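Local coordinates for protein beta-L-arabinobiosidase (Bacteroides thetaiotaomicron, PDB 5MQR) that is a gut bacterial glycoside hydrolase that probably cleaves glycosidic bonds in plant pectin, at residues L56-R61 with P357-G362; W72-Q77 with V393-M398; L864-H869 with S880-E885; H869-T874 with E904-E909. All blocks are in the same frame, centred on the assembly; numbering follows the deposited sequence.

From the N terminus, strand 52-57 opens contact 1 and strand 74-83 opens contact 2. Contact 1 closes at 357-362, in the loop between strands 349-350 and 387-393, and contact 2 closes after it at 393-398. The two therefore cross along the chain, and their centres lie about 7 Å apart. Leu56 and Met398 join them in one sheet, where strands 52-57 and 397-403 are neighbours. Contacts 3 and 4 come much later, in the MGH1-like hydrolase region. They share His869 and also cross, round the small hairpin 865-866/871-872, and tie it to the loops on its C-terminal side. Contacts 1 and 3 have centres about 89 Å apart.

Contact 1: L56-R61 with P357-G362; sequences LVRANR and PMRYGG
Arg359 NH2 donates to Ala59 O at 2.9 Å. The bond is nearly straight (167°), lies in the guanidinium plane and meets a carbonyl lone pair. A bend at chi3 (-53°) turns the edge of the Arg359 guanidinium to the Ala59 carbonyl. Ala59 O also takes a proton from a water, 2.6 Å from that water's oxygen. This water accepts from Arg359 NE (2.9 Å) and donates to Tyr360 OH, so one molecule joins both segments; Arg58 NH1 reaches it weakly. Tyr360 OH also accepts from Arg61 N at 3.1 Å and hydrogen-bonds to Glu62. The phenol oxygen thus has three partners. Replacing Tyr360 with a phenylalanine would probably leave Arg61 N, Glu62 and the water without this partner. Tyr360 CD1 lies over one face of the Arg61 guanidinium, 3.6 Å from NH2, with the planes 50° apart. A second water connects Arg61 NH2 with Gly361 O. The guanidiniums of Arg58 and Arg359 lie one over the other, Arg58 NH2 being 3.7 Å from Arg359 NE. Acids nearby probably offset these like charges: Arg58 pairs with Asp454, Arg359 with Asp397 and Glu396, and Arg61 with Asp589. Asp454 is also a ligand of the calcium ion, so Arg58 ties segment 56-61 to the metal site. The contact links the N-terminal beta-propeller sequence to the BNR repeat-like sequence. Its chemistry is that of a buried polar seam, in which arginines are satisfied by carboxylates, backbone carbonyls and a shared water.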
# COMPACT_ATOMS: atom_id res chain seq x y z
N LEU A 56 30.42 -1.45 -3.51
CA LEU A 56 31.37 -0.82 -2.63
C LEU A 56 32.81 -1.11 -3.06
O LEU A 56 33.62 -0.21 -3.04
CB LEU A 56 31.15 -1.31 -1.20
CG LEU A 56 30.21 -0.49 -0.35
CD1 LEU A 56 28.85 -0.39 -1.02
CD2 LEU A 56 30.08 -1.08 1.04
N VAL A 57 33.10 -2.38 -3.38
CA VAL A 57 34.45 -2.81 -3.76
C VAL A 57 34.42 -3.62 -5.06
O VAL A 57 33.69 -4.61 -5.15
CB VAL A 57 35.13 -3.66 -2.66
CG1 VAL A 57 36.55 -3.99 -3.07
CG2 VAL A 57 35.10 -2.94 -1.30
N ARG A 58 35.19 -3.19 -6.05
CA ARG A 58 35.31 -3.87 -7.34
C ARG A 58 36.71 -4.41 -7.44
O ARG A 58 37.66 -3.66 -7.64
CB ARG A 58 35.04 -2.91 -8.51
CG ARG A 58 35.02 -3.56 -9.89
CD ARG A 58 34.96 -2.54 -11.01
NE ARG A 58 34.79 -3.26 -12.29
CZ ARG A 58 35.75 -3.92 -12.93
NH1 ARG A 58 37.00 -3.91 -12.46
NH2 ARG A 58 35.47 -4.58 -14.06
N ALA A 59 36.83 -5.73 -7.31
CA ALA A 59 38.15 -6.39 -7.33
C ALA A 59 38.91 -6.11 -8.62
O ALA A 59 38.32 -6.13 -9.70
CB ALA A 59 38.00 -7.90 -7.15
N ASN A 60 40.21 -5.84 -8.50
CA ASN A 60 41.06 -5.66 -9.68
C ASN A 60 42.50 -5.97 -9.33
O ASN A 60 43.17 -5.15 -8.72
CB ASN A 60 40.95 -4.22 -10.18
CG ASN A 60 41.42 -4.04 -11.62
OD1 ASN A 60 42.43 -4.62 -12.06
ND2 ASN A 60 40.69 -3.22 -12.36
N ARG A 61 42.96 -7.14 -9.75
CA ARG A 61 44.34 -7.57 -9.52
C ARG A 61 45.38 -6.76 -10.30
O ARG A 61 46.49 -6.51 -9.82
CB ARG A 61 44.50 -9.05 -9.86
CG ARG A 61 45.89 -9.63 -9.57
CD ARG A 61 45.96 -11.08 -10.02
NE ARG A 61 44.89 -11.85 -9.40
CZ ARG A 61 44.29 -12.92 -9.92
NH1 ARG A 61 44.61 -13.42 -11.10
NH2 ARG A 61 43.31 -13.51 -9.22
N PRO A 357 29.67 -11.11 -14.17
CA PRO A 357 30.52 -12.28 -14.42
C PRO A 357 31.70 -12.33 -13.41
O PRO A 357 32.24 -11.27 -13.08
CB PRO A 357 31.04 -12.08 -15.85
CG PRO A 357 30.43 -10.84 -16.37
CD PRO A 357 29.79 -10.10 -15.24
N MSE A 358 32.05 -13.53 -12.91
CA MSE A 358 33.23 -13.66 -12.06
C MSE A 358 34.45 -13.50 -12.94
O MSE A 358 34.67 -14.29 -13.85
CB MSE A 358 33.26 -15.02 -11.39
CG MSE A 358 34.41 -15.19 -10.38
SE MSE A 358 34.51 -17.07 -9.80
CE MSE A 358 32.73 -17.32 -9.00
N ARG A 359 35.23 -12.48 -12.69
CA ARG A 359 36.41 -12.08 -13.44
C ARG A 359 37.63 -12.90 -13.07
O ARG A 359 38.45 -13.18 -13.94
CB ARG A 359 36.65 -10.58 -13.28
CG ARG A 359 35.46 -9.76 -13.79
CD ARG A 359 35.65 -8.26 -13.67
NE ARG A 359 36.03 -7.77 -12.36
CZ ARG A 359 35.22 -7.65 -11.31
NH1 ARG A 359 33.95 -8.05 -11.35
NH2 ARG A 359 35.70 -7.15 -10.18
N TYR A 360 37.74 -13.30 -11.80
CA TYR A 360 38.90 -14.00 -11.30
C TYR A 360 38.48 -15.34 -10.73
O TYR A 360 37.71 -15.39 -9.76
CB TYR A 360 39.61 -13.16 -10.23
CG TYR A 360 40.05 -11.82 -10.74
CD1 TYR A 360 41.22 -11.68 -11.51
CD2 TYR A 360 39.31 -10.69 -10.48
CE1 TYR A 360 41.63 -10.43 -11.97
CE2 TYR A 360 39.70 -9.44 -10.93
CZ TYR A 360 40.85 -9.31 -11.68
OH TYR A 360 41.18 -8.04 -12.12
N GLY A 361 38.99 -16.42 -11.33
CA GLY A 361 38.80 -17.76 -10.81
C GLY A 361 39.40 -17.89 -9.42
O GLY A 361 40.20 -17.05 -8.99
N GLY A 362 38.99 -18.93 -8.73
CA GLY A 362 39.48 -19.19 -7.38
C GLY A 362 38.74 -20.26 -6.59
O GLY A 362 37.52 -20.47 -6.76
O HOH W 1 38.57 -6.45 -12.30
O HOH W 2 42.33 -15.82 -10.20

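Contact 2: W72-Q77 with V393-M398; sequences WTYNHQ and VNKEDM
Asn75 makes both hydrogen bonds between 72-77 and 393-398. Its backbone N donates to Lys395 O at 3.0 Å. Its ND2 donates to Glu396 O at 2.9 Å, and also to Trp72 O in its own segment at 3.0 Å. Both amide protons of the side chain are therefore used, which fixes its rotation. A CH-pi contact comes next. Lys395 CD sits over one face of the His76 ring, 3.7 Å from its centroid, and the extended lysine chain runs on across that face. Tyr74 lies alongside the same chain, with CE1 3.7 Å from Lys395 CD. An alanine in place of His76 would probably leave this side of the lysine chain uncovered and freer to move. The third element is packing by Met398, a selenomethionine. Bends at chi2 and chi3 bring its SE to 3.6 Å from Asn75 CB. Glu396 and Asp397 form a classic beta bulge opposite Val393, where strand 387-393 turns into strand 397-403. The ammonium of Lys395 goes on to Glu98 and Tyr364 O. The contact thus joins this hairpin to the edge strand 74-83, with buried amides bonded and the lysine's apolar part shielded before its charge is paired.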
# COMPACT_ATOMS: atom_id res chain seq x y z
N TRP A 72 43.38 -7.68 -4.18
CA TRP A 72 42.93 -8.99 -3.73
C TRP A 72 41.56 -9.29 -4.38
O TRP A 72 40.69 -8.41 -4.45
CB TRP A 72 42.86 -9.02 -2.20
CG TRP A 72 44.21 -8.94 -1.54
CD1 TRP A 72 45.32 -8.34 -2.02
CD2 TRP A 72 44.57 -9.46 -0.25
NE1 TRP A 72 46.36 -8.46 -1.14
CE2 TRP A 72 45.92 -9.15 -0.04
CE3 TRP A 72 43.89 -10.17 0.73
CZ2 TRP A 72 46.61 -9.54 1.11
CZ3 TRP A 72 44.57 -10.56 1.86
CH2 TRP A 72 45.91 -10.24 2.04
N THR A 73 41.39 -10.51 -4.91
CA THR A 73 40.21 -10.87 -5.70
C THR A 73 39.28 -11.92 -5.08
O THR A 73 38.27 -12.24 -5.69
CB THR A 73 40.59 -11.32 -7.11
OG1 THR A 73 41.29 -12.56 -7.04
CG2 THR A 73 41.45 -10.25 -7.80
N TYR A 74 39.61 -12.43 -3.90
CA TYR A 74 38.68 -13.14 -3.04
C TYR A 74 38.26 -12.20 -1.92
O TYR A 74 39.07 -11.86 -1.07
CB TYR A 74 39.29 -14.41 -2.43
CG TYR A 74 38.35 -15.12 -1.46
CD1 TYR A 74 37.36 -15.96 -1.92
CD2 TYR A 74 38.46 -14.92 -0.09
CE1 TYR A 74 36.50 -16.60 -1.05
CE2 TYR A 74 37.60 -15.56 0.80
CZ TYR A 74 36.62 -16.39 0.31
OH TYR A 74 35.76 -17.02 1.17
N ASN A 75 37.00 -11.77 -1.95
CA ASN A 75 36.45 -10.83 -0.99
C ASN A 75 35.05 -11.34 -0.63
O ASN A 75 34.23 -11.54 -1.53
CB ASN A 75 36.36 -9.42 -1.60
CG ASN A 75 37.71 -8.89 -2.11
OD1 ASN A 75 38.56 -8.46 -1.31
ND2 ASN A 75 37.91 -8.91 -3.44
N HIS A 76 34.77 -11.54 0.67
CA HIS A 76 33.55 -12.26 1.09
C HIS A 76 33.16 -11.94 2.53
O HIS A 76 33.91 -11.27 3.25
CB HIS A 76 33.79 -13.76 0.91
CG HIS A 76 32.56 -14.60 0.88
ND1 HIS A 76 31.36 -14.22 0.30
CD2 HIS A 76 32.36 -15.87 1.32
CE1 HIS A 76 30.49 -15.19 0.40
NE2 HIS A 76 31.07 -16.21 1.01
N GLN A 77 31.97 -12.40 2.92
CA GLN A 77 31.53 -12.45 4.32
C GLN A 77 31.47 -11.07 4.97
O GLN A 77 32.23 -10.79 5.92
CB GLN A 77 32.43 -13.39 5.11
CG GLN A 77 31.87 -13.73 6.48
CD GLN A 77 31.71 -15.21 6.68
OE1 GLN A 77 30.62 -15.68 7.03
NE2 GLN A 77 32.78 -15.97 6.40
N VAL A 393 29.24 -10.42 -4.20
CA VAL A 393 28.83 -11.03 -5.45
C VAL A 393 30.01 -11.84 -5.94
O VAL A 393 31.11 -11.30 -6.09
CB VAL A 393 28.39 -10.00 -6.49
CG1 VAL A 393 28.23 -10.64 -7.87
CG2 VAL A 393 27.09 -9.33 -6.04
N ASN A 394 29.76 -13.13 -6.18
CA ASN A 394 30.79 -14.10 -6.62
C ASN A 394 31.94 -14.30 -5.64
O ASN A 394 32.98 -14.81 -6.03
CB ASN A 394 31.39 -13.68 -7.98
CG ASN A 394 30.36 -13.55 -9.07
OD1 ASN A 394 29.43 -14.34 -9.15
ND2 ASN A 394 30.53 -12.58 -9.92
N LYS A 395 31.79 -13.91 -4.37
CA LYS A 395 32.94 -13.81 -3.45
C LYS A 395 34.09 -13.00 -4.06
O LYS A 395 35.27 -13.32 -3.88
CB LYS A 395 33.46 -15.18 -3.03
CG LYS A 395 32.37 -16.19 -2.72
CD LYS A 395 32.93 -17.34 -1.88
CE LYS A 395 31.85 -18.37 -1.62
NZ LYS A 395 32.36 -19.66 -1.05
N GLU A 396 33.72 -11.92 -4.75
CA GLU A 396 34.69 -11.12 -5.52
C GLU A 396 34.50 -9.63 -5.31
O GLU A 396 35.46 -8.90 -5.04
CB GLU A 396 34.55 -11.47 -7.00
CG GLU A 396 35.55 -10.76 -7.91
CD GLU A 396 35.63 -11.38 -9.31
OE1 GLU A 396 36.24 -12.46 -9.43
OE2 GLU A 396 35.08 -10.80 -10.27
N ASP A 397 33.27 -9.17 -5.51
CA ASP A 397 32.92 -7.76 -5.37
C ASP A 397 32.03 -7.59 -4.12
O ASP A 397 31.18 -8.42 -3.87
CB ASP A 397 32.18 -7.28 -6.62
CG ASP A 397 33.02 -7.39 -7.87
OD1 ASP A 397 34.23 -7.15 -7.76
OD2 ASP A 397 32.48 -7.69 -8.98
N MSE A 398 32.24 -6.50 -3.37
CA MSE A 398 31.46 -6.21 -2.16
C MSE A 398 30.39 -5.21 -2.52
O MSE A 398 30.64 -4.20 -3.22
CB MSE A 398 32.33 -5.72 -1.01
CG MSE A 398 33.53 -6.60 -0.68
SE MSE A 398 33.01 -8.48 -0.51
CE MSE A 398 31.83 -8.28 1.04

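Contact 3: L864-H869 with S880-E885; sequences LWNTRH and SANVRE
Asn866 and Asn882 carry the first group of hydrogen bonds. Asn866 ND2 donates to Asn882 OD1 at 3.0 Å, with the acceptor close to the Asn866 amide plane and the two amides 67° apart. The same ND2 makes a weak bond to Ser880 OG, also 3.0 Å. Asn866 OD1 faces its own turn and accepts from His869 N at 2.9 Å, almost straight (176°). This Asx motif holds the amide in place for its other bonds. The guanidinium of Arg868 lies beside the Asn882 amide, nearly perpendicular to it. Arg884 NH2 donates to His869 O at 2.9 Å, on a lone pair in the carbonyl plane. A water accepts from Arg884 NE and also lies within hydrogen-bonding distance of His869 O. His869 ND1 hydrogen-bonds to Glu873, and Arg884 NH1 pairs with Glu926.

The second kind is stacking. The Arg884 chain is extended from CG to NE, which carries its guanidinium across to lie flat on the His869 ring, centres 4.2 Å apart and planes at about 20°. The backbone of Asn882 meets the ring edge, with its C 3.5 Å from His869 CE1.

The contact follows helix 843-864. Strand 865-866 pairs with strand 871-872, and loop 880-885 packs against the turn between them on its way to helix 890-893. Trp865 meets Phe872 and Tyr903 edge to face.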
# COMPACT_ATOMS: atom_id res chain seq x y z
N LEU A 864 -41.89 21.63 17.22
CA LEU A 864 -41.92 20.18 16.96
C LEU A 864 -41.22 19.34 18.02
O LEU A 864 -41.48 18.14 18.12
CB LEU A 864 -41.40 19.85 15.56
CG LEU A 864 -42.16 20.54 14.43
CD1 LEU A 864 -41.65 20.02 13.09
CD2 LEU A 864 -43.67 20.35 14.52
N TRP A 865 -40.36 19.96 18.82
CA TRP A 865 -39.76 19.31 19.97
C TRP A 865 -40.85 19.06 21.01
O TRP A 865 -41.43 20.01 21.55
CB TRP A 865 -38.66 20.18 20.56
CG TRP A 865 -37.93 19.50 21.69
CD1 TRP A 865 -37.92 19.88 23.01
CD2 TRP A 865 -37.13 18.32 21.60
NE1 TRP A 865 -37.14 19.00 23.74
CE2 TRP A 865 -36.66 18.04 22.90
CE3 TRP A 865 -36.78 17.47 20.54
CZ2 TRP A 865 -35.83 16.94 23.17
CZ3 TRP A 865 -35.95 16.38 20.81
CH2 TRP A 865 -35.48 16.13 22.11
N ASN A 866 -41.14 17.79 21.26
CA ASN A 866 -42.14 17.38 22.27
C ASN A 866 -41.36 17.26 23.57
O ASN A 866 -40.48 16.42 23.67
CB ASN A 866 -42.76 16.04 21.85
CG ASN A 866 -43.76 15.50 22.85
OD1 ASN A 866 -43.52 15.50 24.05
ND2 ASN A 866 -44.88 15.00 22.34
N THR A 867 -41.68 18.11 24.55
CA THR A 867 -40.92 18.17 25.80
C THR A 867 -41.26 17.05 26.79
O THR A 867 -40.46 16.76 27.67
CB THR A 867 -41.08 19.54 26.52
OG1 THR A 867 -42.46 19.86 26.60
CG2 THR A 867 -40.35 20.66 25.76
N ARG A 868 -42.44 16.43 26.67
CA ARG A 868 -42.79 15.26 27.50
C ARG A 868 -41.93 14.06 27.07
O ARG A 868 -41.29 13.43 27.90
CB ARG A 868 -44.31 14.93 27.45
CG ARG A 868 -45.15 15.88 28.33
CD ARG A 868 -46.69 15.88 28.14
NE ARG A 868 -47.22 15.61 26.78
CZ ARG A 868 -47.04 16.37 25.68
NH1 ARG A 868 -46.29 17.48 25.69
NH2 ARG A 868 -47.61 16.01 24.52
N HIS A 869 -41.90 13.79 25.77
CA HIS A 869 -41.11 12.68 25.20
C HIS A 869 -39.62 12.95 24.99
O HIS A 869 -38.84 12.00 24.90
CB HIS A 869 -41.71 12.25 23.85
CG HIS A 869 -43.00 11.51 23.98
ND1 HIS A 869 -43.74 11.13 22.88
CD2 HIS A 869 -43.67 11.06 25.06
CE1 HIS A 869 -44.81 10.47 23.29
NE2 HIS A 869 -44.80 10.43 24.61
N SER A 880 -49.31 17.71 19.98
CA SER A 880 -48.36 16.75 19.43
C SER A 880 -49.04 15.44 19.09
O SER A 880 -50.06 15.09 19.68
CB SER A 880 -47.22 16.48 20.41
OG SER A 880 -46.20 15.75 19.78
N ALA A 881 -48.49 14.71 18.12
CA ALA A 881 -48.97 13.38 17.80
C ALA A 881 -48.63 12.39 18.90
O ALA A 881 -49.23 11.32 18.94
CB ALA A 881 -48.42 12.91 16.48
N ASN A 882 -47.68 12.74 19.78
CA ASN A 882 -47.28 11.90 20.90
C ASN A 882 -46.93 10.49 20.46
O ASN A 882 -47.44 9.51 21.00
CB ASN A 882 -48.37 11.85 21.98
CG ASN A 882 -48.53 13.17 22.70
OD1 ASN A 882 -47.55 13.84 23.01
ND2 ASN A 882 -49.76 13.53 22.98
N VAL A 883 -46.08 10.43 19.42
CA VAL A 883 -45.48 9.20 18.95
C VAL A 883 -44.07 9.50 18.44
O VAL A 883 -43.86 10.42 17.64
CB VAL A 883 -46.35 8.52 17.86
CG1 VAL A 883 -46.61 9.42 16.66
CG2 VAL A 883 -45.72 7.19 17.44
N ARG A 884 -43.10 8.75 18.96
CA ARG A 884 -41.74 8.84 18.48
C ARG A 884 -41.64 8.01 17.20
O ARG A 884 -41.91 6.79 17.21
CB ARG A 884 -40.75 8.31 19.51
CG ARG A 884 -40.75 9.03 20.85
CD ARG A 884 -39.61 8.50 21.69
NE ARG A 884 -39.52 9.09 23.02
CZ ARG A 884 -40.31 8.79 24.06
NH1 ARG A 884 -41.31 7.91 23.94
NH2 ARG A 884 -40.11 9.40 25.22
N GLU A 885 -41.27 8.68 16.11
CA GLU A 885 -41.12 8.02 14.80
C GLU A 885 -39.71 8.25 14.26
O GLU A 885 -39.00 9.12 14.73
CB GLU A 885 -42.16 8.56 13.80
CG GLU A 885 -43.60 8.25 14.19
CD GLU A 885 -44.63 8.97 13.33
OE1 GLU A 885 -44.57 10.22 13.20
OE2 GLU A 885 -45.51 8.28 12.78
O HOH W 3 -36.96 10.31 23.46

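Contact 4: H869-T874 with E904-E909; sequences HQFFET and EVAWKE
Phe871 turns its ring edge to Ala906. The carbonyl oxygen of Ala906 lies in the ring plane, 3.5 Å from CE1, and the Ala906 methyl CB is 3.6 Å from CD1. With CG roughly anti to the backbone N (chi1 -153°), the ring reaches toward the 904-909 backbone. Glu909 CG also comes near Phe871 CE1, at 4.4 Å, while its carboxylate pairs with Arg928. Tyr889 packs on Phe871 edge to face, and its hydroxyl hydrogen-bonds to Ala906 O. That oxygen, which the phenylalanine rim touches, is thus also held by a tyrosine.

At the outer end, Gln870 and Val905 cross at about a right angle. Val905 CG1 touches Gln870 at both ends of its chain, 3.5 Å from CB and 3.4 Å from OE1. The methyl fits against the extended glutamine, and the contact is one of plain packing.

Gln870 and Phe871 form a G1 beta bulge opposite Asn866, at the start of strand 871-872. The strand is the second arm of the small hairpin that follows helix 843-864. Segment 904-909 continues from helix 901-904 as a loop with helix-like backbone angles. On its far side Trp907 stacks on Phe961 of helix 948-964, so the loop lies between hairpin and helix.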
# COMPACT_ATOMS: atom_id res chain seq x y z
N HIS A 869 -41.90 13.79 25.77
CA HIS A 869 -41.11 12.68 25.20
C HIS A 869 -39.62 12.95 24.99
O HIS A 869 -38.84 12.00 24.90
CB HIS A 869 -41.71 12.25 23.85
CG HIS A 869 -43.00 11.51 23.98
ND1 HIS A 869 -43.74 11.13 22.88
CD2 HIS A 869 -43.67 11.06 25.06
CE1 HIS A 869 -44.81 10.47 23.29
NE2 HIS A 869 -44.80 10.43 24.61
N GLN A 870 -39.23 14.21 24.88
CA GLN A 870 -37.87 14.58 24.48
C GLN A 870 -37.53 13.95 23.13
O GLN A 870 -36.72 13.04 23.01
CB GLN A 870 -36.86 14.24 25.58
CG GLN A 870 -37.21 14.87 26.92
CD GLN A 870 -36.18 14.56 27.98
OE1 GLN A 870 -35.04 15.02 27.93
NE2 GLN A 870 -36.58 13.76 28.94
N PHE A 871 -38.20 14.46 22.11
CA PHE A 871 -38.16 13.88 20.77
C PHE A 871 -38.92 14.80 19.80
O PHE A 871 -39.96 15.38 20.17
CB PHE A 871 -38.81 12.49 20.79
CG PHE A 871 -38.29 11.58 19.73
CD1 PHE A 871 -37.09 10.90 19.91
CD2 PHE A 871 -38.97 11.43 18.54
CE1 PHE A 871 -36.59 10.08 18.92
CE2 PHE A 871 -38.48 10.60 17.55
CZ PHE A 871 -37.28 9.93 17.74
N PHE A 872 -38.39 14.95 18.59
CA PHE A 872 -39.05 15.72 17.55
C PHE A 872 -40.17 14.91 16.98
O PHE A 872 -39.97 13.78 16.57
CB PHE A 872 -38.10 16.10 16.42
CG PHE A 872 -37.10 17.15 16.80
CD1 PHE A 872 -37.49 18.46 16.95
CD2 PHE A 872 -35.76 16.81 17.01
CE1 PHE A 872 -36.57 19.43 17.30
CE2 PHE A 872 -34.82 17.79 17.34
CZ PHE A 872 -35.24 19.10 17.49
N GLU A 873 -41.36 15.50 16.95
CA GLU A 873 -42.57 14.78 16.56
C GLU A 873 -43.51 15.68 15.76
O GLU A 873 -43.44 16.91 15.82
CB GLU A 873 -43.29 14.25 17.80
CG GLU A 873 -42.47 13.24 18.61
CD GLU A 873 -43.21 12.70 19.83
OE1 GLU A 873 -44.40 13.00 20.01
OE2 GLU A 873 -42.57 11.94 20.62
N THR A 874 -44.38 15.02 15.00
CA THR A 874 -45.41 15.66 14.21
C THR A 874 -46.33 16.45 15.11
O THR A 874 -46.65 16.03 16.22
CB THR A 874 -46.26 14.60 13.49
OG1 THR A 874 -45.44 13.88 12.57
CG2 THR A 874 -47.41 15.24 12.73
N GLU A 904 -29.85 15.57 22.58
CA GLU A 904 -29.11 14.27 22.58
C GLU A 904 -29.97 13.08 22.95
O GLU A 904 -29.91 12.03 22.33
CB GLU A 904 -27.94 14.25 23.59
CG GLU A 904 -26.67 15.00 23.21
CD GLU A 904 -25.41 14.55 23.98
OE1 GLU A 904 -25.31 13.39 24.45
OE2 GLU A 904 -24.47 15.39 24.10
N VAL A 905 -30.76 13.27 24.00
CA VAL A 905 -31.50 12.17 24.59
C VAL A 905 -32.40 11.44 23.57
O VAL A 905 -32.62 10.26 23.71
CB VAL A 905 -32.29 12.67 25.82
CG1 VAL A 905 -33.47 13.50 25.39
CG2 VAL A 905 -32.75 11.51 26.69
N ALA A 906 -32.88 12.13 22.52
CA ALA A 906 -33.61 11.47 21.41
C ALA A 906 -32.90 10.26 20.81
O ALA A 906 -33.52 9.26 20.45
CB ALA A 906 -33.93 12.48 20.31
N TRP A 907 -31.58 10.36 20.72
CA TRP A 907 -30.77 9.31 20.14
C TRP A 907 -30.65 8.05 21.01
O TRP A 907 -30.19 7.01 20.52
CB TRP A 907 -29.39 9.87 19.77
CG TRP A 907 -29.48 10.76 18.59
CD1 TRP A 907 -29.42 12.11 18.58
CD2 TRP A 907 -29.65 10.35 17.25
NE1 TRP A 907 -29.56 12.59 17.30
CE2 TRP A 907 -29.69 11.52 16.46
CE3 TRP A 907 -29.77 9.11 16.63
CZ2 TRP A 907 -29.85 11.49 15.07
CZ3 TRP A 907 -29.94 9.07 15.24
CH2 TRP A 907 -29.97 10.25 14.48
N LYS A 908 -31.06 8.12 22.27
CA LYS A 908 -31.07 6.93 23.12
C LYS A 908 -32.03 5.86 22.61
O LYS A 908 -31.81 4.68 22.85
CB LYS A 908 -31.40 7.27 24.58
CG LYS A 908 -30.30 8.04 25.26
CD LYS A 908 -30.54 8.24 26.75
CE LYS A 908 -29.31 8.89 27.38
NZ LYS A 908 -29.39 8.94 28.88
N GLU A 909 -33.05 6.28 21.87
CA GLU A 909 -34.05 5.34 21.36
C GLU A 909 -33.52 4.40 20.27
O GLU A 909 -34.13 3.40 19.97
CB GLU A 909 -35.29 6.09 20.86
CG GLU A 909 -35.94 6.93 21.94
CD GLU A 909 -36.27 6.12 23.19
OE1 GLU A 909 -37.11 5.20 23.07
OE2 GLU A 909 -35.68 6.39 24.27